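Local structure of Thiol:disulfide interchange protein, thioredoxin family protein (Chlorobaculum tepidum, 3OR5) at residues A[15-20]-A[37-42]; A[108-113]-A[119-124]. The protein probably works as a thiol:disulfide oxidoreductase of the thioredoxin superfamily, exchanging dithiols and disulfides, perhaps in cytochrome c maturation. All coordinates share one frame; numbering follows the deposited sequence.

How the contacts relate
Both segments of contact 1 come before those of contact 2 in the sequence, and the centres of the two contacts are about 11 Å apart. Each sets a segment from outside the five-stranded mixed sheet of the thioredoxin fold against one of its strands: residues 15-20 pack on strand 36-42, whereas the loop 108-113 packs on its antiparallel neighbour, strand 119-123. Backbone pairing joins the two strands, with probable hydrogen bonds from Phe41 N to Thr119 O and from Ile123 N to Tyr37 O, both 2.8 Å. Phe106 of helix 100-107 touches residues of both contacts, so the two lie around it, and Pro15 also touches Tyr109.

Contact 1. Residues A[15-20]-A[37-42]; sequences PSFSGV and YIVNFF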
loop_
_atom_site.group_PDB
_atom_site.type_symbol
_atom_site.label_atom_id
_atom_site.label_comp_id
_atom_site.label_asym_id
_atom_site.label_seq_id
_atom_site.Cartn_x
_atom_site.Cartn_y
_atom_site.Cartn_z
ATOM N N PRO A 15 9.595 6.226 4.237
ATOM C CA PRO A 15 9.422 6.664 5.628
ATOM C C PRO A 15 9.227 5.509 6.604
ATOM O O PRO A 15 8.912 4.396 6.215
ATOM C CB PRO A 15 8.124 7.463 5.591
ATOM C CG PRO A 15 7.369 6.937 4.390
ATOM C CD PRO A 15 8.335 6.288 3.470
ATOM N N SER A 16 9.444 5.776 7.882
ATOM C CA SER A 16 9.138 4.805 8.931
ATOM C C SER A 16 7.724 5.060 9.347
ATOM O O SER A 16 7.298 6.199 9.478
ATOM C CB SER A 16 10.025 5.078 10.162
ATOM O OG SER A 16 11.314 4.515 9.950
ATOM N N PHE A 17 6.984 3.973 9.549
ATOM C CA PHE A 17 5.647 4.134 10.049
ATOM C C PHE A 17 5.183 2.800 10.699
ATOM O O PHE A 17 5.679 1.747 10.413
ATOM C CB PHE A 17 4.665 4.500 8.893
ATOM C CG PHE A 17 4.615 3.515 7.739
ATOM C CD1 PHE A 17 3.469 2.769 7.571
ATOM C CD2 PHE A 17 5.616 3.382 6.796
ATOM C CE1 PHE A 17 3.331 1.897 6.497
ATOM C CE2 PHE A 17 5.519 2.479 5.730
ATOM C CZ PHE A 17 4.368 1.704 5.606
ATOM N N SER A 18 4.187 2.930 11.570
ATOM C CA SER A 18 3.787 1.794 12.392
ATOM C C SER A 18 2.411 2.019 12.915
ATOM O O SER A 18 1.883 3.141 12.853
ATOM C CB SER A 18 4.760 1.549 13.599
ATOM O OG SER A 18 4.815 2.640 14.477
ATOM N N GLY A 19 1.799 0.950 13.420
ATOM C CA GLY A 19 0.499 1.162 14.094
ATOM C C GLY A 19 -0.204 -0.142 14.397
ATOM O O GLY A 19 0.425 -1.185 14.436
ATOM N N VAL A 20 -1.536 -0.069 14.588
ATOM C CA VAL A 20 -2.337 -1.259 14.900
ATOM C C VAL A 20 -3.288 -1.364 13.710
ATOM O O VAL A 20 -3.806 -0.327 13.260
ATOM C CB VAL A 20 -3.175 -1.056 16.161
ATOM C CG1 VAL A 20 -4.077 -2.273 16.339
ATOM C CG2 VAL A 20 -2.198 -1.017 17.403
ATOM N N TYR A 37 7.407 -3.227 -1.303
ATOM C CA TYR A 37 6.031 -3.191 -0.802
ATOM C C TYR A 37 5.330 -2.032 -1.530
ATOM O O TYR A 37 5.995 -1.103 -2.040
ATOM C CB TYR A 37 5.927 -3.030 0.696
ATOM C CG TYR A 37 6.699 -1.854 1.328
ATOM C CD1 TYR A 37 6.020 -0.699 1.640
ATOM C CD2 TYR A 37 8.038 -1.985 1.707
ATOM C CE1 TYR A 37 6.665 0.361 2.303
ATOM C CE2 TYR A 37 8.675 -0.977 2.344
ATOM C CZ TYR A 37 8.030 0.204 2.572
ATOM O OH TYR A 37 8.647 1.229 3.266
ATOM N N ILE A 38 4.010 -2.102 -1.516
ATOM C CA ILE A 38 3.197 -1.000 -2.138
ATOM C C ILE A 38 2.251 -0.559 -1.064
ATOM O O ILE A 38 1.490 -1.397 -0.518
ATOM C CB ILE A 38 2.464 -1.499 -3.408
ATOM C CG1 ILE A 38 3.461 -1.719 -4.560
ATOM C CG2 ILE A 38 1.421 -0.474 -3.834
ATOM C CD1 ILE A 38 2.811 -2.491 -5.766
ATOM N N VAL A 39 2.267 0.765 -0.771
ATOM C CA VAL A 39 1.368 1.324 0.274
ATOM C C VAL A 39 0.211 1.947 -0.502
ATOM O O VAL A 39 0.416 2.811 -1.352
ATOM C CB VAL A 39 2.095 2.362 1.082
ATOM C CG1 VAL A 39 1.128 3.019 2.121
ATOM C CG2 VAL A 39 3.335 1.721 1.775
ATOM N N ASN A 40 -0.996 1.474 -0.214
ATOM C CA ASN A 40 -2.237 1.791 -0.996
ATOM C C ASN A 40 -3.113 2.593 -0.074
ATOM O O ASN A 40 -3.656 2.092 0.916
ATOM C CB ASN A 40 -2.949 0.513 -1.437
ATOM C CG ASN A 40 -4.271 0.803 -2.089
ATOM O OD1 ASN A 40 -4.325 1.652 -3.023
ATOM N ND2 ASN A 40 -5.231 0.101 -1.754
ATOM N N PHE A 41 -3.309 3.881 -0.431
ATOM C CA PHE A 41 -4.294 4.742 0.292
ATOM C C PHE A 41 -5.573 4.541 -0.435
ATOM O O PHE A 41 -5.662 4.749 -1.674
ATOM C CB PHE A 41 -3.875 6.234 0.219
ATOM C CG PHE A 41 -2.749 6.539 1.194
ATOM C CD1 PHE A 41 -2.961 7.126 2.469
ATOM C CD2 PHE A 41 -1.437 6.207 0.807
ATOM C CE1 PHE A 41 -1.896 7.337 3.356
ATOM C CE2 PHE A 41 -0.346 6.416 1.701
ATOM C CZ PHE A 41 -0.557 7.063 2.957
ATOM N N PHE A 42 -6.581 4.105 0.292
ATOM C CA PHE A 42 -7.846 3.665 -0.358
ATOM C C PHE A 42 -9.065 3.929 0.515
ATOM O O PHE A 42 -8.900 4.163 1.724
ATOM C CB PHE A 42 -7.845 2.119 -0.660
ATOM C CG PHE A 42 -7.977 1.277 0.578
ATOM C CD1 PHE A 42 -9.179 0.629 0.859
ATOM C CD2 PHE A 42 -6.901 1.121 1.474
ATOM C CE1 PHE A 42 -9.344 -0.111 2.023
ATOM C CE2 PHE A 42 -7.051 0.324 2.645
ATOM C CZ PHE A 42 -8.279 -0.276 2.923
#
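Phe17 reaches across from the segment 15-20 to Tyr37 and Val39 of the strand 36-42, and this is an apolar meeting of side chains, with the backbones well apart: the nearest CA atoms, those of Phe17 and Val39, are 11.0 Å from each other. The far end of the Phe17 ring does the touching. Its CZ rests 4.0 Å from Val39 CG2, the methyl that lies anti to the carbonyl carbon of its own residue. One ring atom over, Phe17 CE2 is 4.2 Å from Tyr37 CE1.

Both aromatic rings hang over their own backbones (chi1 57° in Phe17, 53° in Tyr37). The two side chains run antiparallel where they overlap, and the phenol oxygen lies beside the Phe17 ring edge, near its plane, with Tyr37 OH 4.2 Å from Phe17 CE2.

Polar groups add little between the segments; Pro15 O comes no nearer to Tyr37 OH than 4.3 Å. The backbones bond to other partners, Phe17 to Ser29 and Tyr37 to Ile123 of the neighbouring strand. Phe106 of helix 100-107 meets the Phe17 ring edge-to-face and also touches Val39, while Phe27 packs against Phe17 too.

With Phe17, Tyr37 and Val39 all buried, the chemistry implies that dispersion and exclusion of water, more than directed bonds, hold the N-terminal segment to this central strand of the thioredoxin fold.

Contact 2. Residues A[108-113]-A[119-124]; sequences GYIDGG and TSFVID
Phe121 puts its ring against Tyr109 and Ile110 of the loop 108-113, and the strand that carries it begins at Thr119. The CB of Thr119 is directed toward the loop, but its side chain comes no closer than the 4.6 Å from CG2 to Ile110 CD1, and its OG1 is hydrogen-bonded to Gly116 O. Ser120, next along, turns to the other face of the sheet, where its side chain meets Ile38.

Phe121 then makes the contact. With chi1 at -62° the ring swings to the side away from its own carbonyl carbon. The outer atoms do the touching: CE1 lies 3.8 Å from Tyr109 CB, and CZ is 4.3 Å from Ile110 CG2, a methyl that sits at the ring edge near its plane. In the thioredoxin fold this strand runs antiparallel to 36-42, and here the loop that follows helix 100-107 packs on the middle of the strand, at Phe121. That loop folds back in a type II beta turn from Ile110 to Gly113, closed by Gly113 N to Ile110 O at 2.9 Å. Tyr109 does not meet Phe121 through its hydroxyl, which is hydrogen-bonded to Pro13 O, just before the segment 15-20. Phe106 and Val132 also pack on Phe121.

Val122, like Ser120, lies on the face of the sheet bearing Ile38, and touches Ile38 and Ile133. Past Ile123, whose side chain touches Tyr37, the strand gives way at Asp124, where OD1 accepts a hydrogen bond from Asn128 N.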
loop_
_atom_site.group_PDB
_atom_site.type_symbol
_atom_site.label_atom_id
_atom_site.label_comp_id
_atom_site.label_asym_id
_atom_site.label_seq_id
_atom_site.Cartn_x
_atom_site.Cartn_y
_atom_site.Cartn_z
ATOM N N GLY A 108 4.542 13.941 1.120
ATOM C CA GLY A 108 5.676 14.646 0.515
ATOM C C GLY A 108 6.117 14.124 -0.834
ATOM O O GLY A 108 6.883 14.800 -1.563
ATOM N N TYR A 109 5.705 12.891 -1.172
ATOM C CA TYR A 109 6.150 12.285 -2.459
ATOM C C TYR A 109 5.302 12.663 -3.650
ATOM O O TYR A 109 5.617 12.287 -4.791
ATOM C CB TYR A 109 6.209 10.739 -2.336
ATOM C CG TYR A 109 7.090 10.266 -1.210
ATOM C CD1 TYR A 109 8.493 10.406 -1.218
ATOM C CD2 TYR A 109 6.522 9.623 -0.145
ATOM C CE1 TYR A 109 9.266 9.949 -0.106
ATOM C CE2 TYR A 109 7.284 9.198 0.939
ATOM C CZ TYR A 109 8.626 9.366 0.944
ATOM O OH TYR A 109 9.329 8.929 2.050
ATOM N N ILE A 110 4.227 13.434 -3.461
ATOM C CA ILE A 110 3.393 13.835 -4.554
ATOM C C ILE A 110 3.029 15.307 -4.463
ATOM O O ILE A 110 2.775 15.827 -3.342
ATOM C CB ILE A 110 2.127 12.916 -4.649
ATOM C CG1 ILE A 110 1.176 13.418 -5.741
ATOM C CG2 ILE A 110 1.420 12.830 -3.299
ATOM C CD1 ILE A 110 0.167 12.291 -6.103
ATOM N N ASP A 111 3.147 16.016 -5.585
ATOM C CA ASP A 111 2.855 17.463 -5.522
ATOM C C ASP A 111 1.376 17.658 -5.143
ATOM O O ASP A 111 0.493 17.022 -5.690
ATOM C CB ASP A 111 3.066 18.066 -6.899
ATOM C CG ASP A 111 2.890 19.590 -6.908
ATOM O OD1 ASP A 111 3.681 20.271 -6.223
ATOM O OD2 ASP A 111 1.890 20.076 -7.499
ATOM N N GLY A 112 1.095 18.549 -4.218
ATOM C CA GLY A 112 -0.297 18.708 -3.807
ATOM C C GLY A 112 -0.666 17.761 -2.690
ATOM O O GLY A 112 -1.707 17.948 -2.025
ATOM N N GLY A 113 0.205 16.779 -2.400
ATOM C CA GLY A 113 -0.134 15.752 -1.387
ATOM C C GLY A 113 -1.101 14.738 -1.981
ATOM O O GLY A 113 -1.426 14.763 -3.155
ATOM N N THR A 119 -4.382 6.091 -4.237
ATOM C CA THR A 119 -3.036 6.568 -4.570
ATOM C C THR A 119 -2.135 5.553 -3.865
ATOM O O THR A 119 -2.324 5.287 -2.663
ATOM C CB THR A 119 -2.770 7.926 -3.958
ATOM O OG1 THR A 119 -3.592 8.966 -4.618
ATOM C CG2 THR A 119 -1.304 8.371 -4.234
ATOM N N SER A 120 -1.164 5.060 -4.609
ATOM C CA SER A 120 -0.286 4.083 -4.000
ATOM C C SER A 120 1.147 4.448 -4.258
ATOM O O SER A 120 1.487 5.140 -5.204
ATOM C CB SER A 120 -0.557 2.748 -4.631
ATOM O OG SER A 120 -1.931 2.258 -4.456
ATOM N N PHE A 121 2.008 3.967 -3.383
ATOM C CA PHE A 121 3.486 4.277 -3.457
ATOM C C PHE A 121 4.223 2.996 -3.574
ATOM O O PHE A 121 3.925 2.030 -2.821
ATOM C CB PHE A 121 3.894 5.024 -2.197
ATOM C CG PHE A 121 3.174 6.340 -2.055
ATOM C CD1 PHE A 121 3.698 7.445 -2.658
ATOM C CD2 PHE A 121 1.937 6.419 -1.407
ATOM C CE1 PHE A 121 3.034 8.667 -2.569
ATOM C CE2 PHE A 121 1.222 7.653 -1.353
ATOM C CZ PHE A 121 1.781 8.775 -1.931
ATOM N N VAL A 122 5.141 2.949 -4.529
ATOM C CA VAL A 122 5.934 1.680 -4.754
ATOM C C VAL A 122 7.277 1.826 -4.106
ATOM O O VAL A 122 8.046 2.750 -4.452
ATOM C CB VAL A 122 6.096 1.421 -6.234
ATOM C CG1 VAL A 122 6.881 0.073 -6.417
ATOM C CG2 VAL A 122 4.732 1.359 -7.031
ATOM N N ILE A 123 7.588 0.952 -3.144
ATOM C CA ILE A 123 8.888 0.972 -2.431
ATOM C C ILE A 123 9.664 -0.258 -2.854
ATOM O O ILE A 123 9.164 -1.393 -2.765
ATOM C CB ILE A 123 8.714 0.984 -0.908
ATOM C CG1 ILE A 123 8.230 2.326 -0.392
ATOM C CG2 ILE A 123 10.104 0.797 -0.219
ATOM C CD1 ILE A 123 6.729 2.543 -0.616
ATOM N N ASP A 124 10.846 -0.046 -3.396
ATOM C CA ASP A 124 11.510 -1.216 -3.949
ATOM C C ASP A 124 12.313 -1.879 -2.817
ATOM O O ASP A 124 12.341 -1.415 -1.684
ATOM C CB ASP A 124 12.382 -0.844 -5.111
ATOM C CG ASP A 124 13.463 0.123 -4.734
ATOM O OD1 ASP A 124 13.950 0.205 -3.566
ATOM O OD2 ASP A 124 13.852 0.802 -5.722
#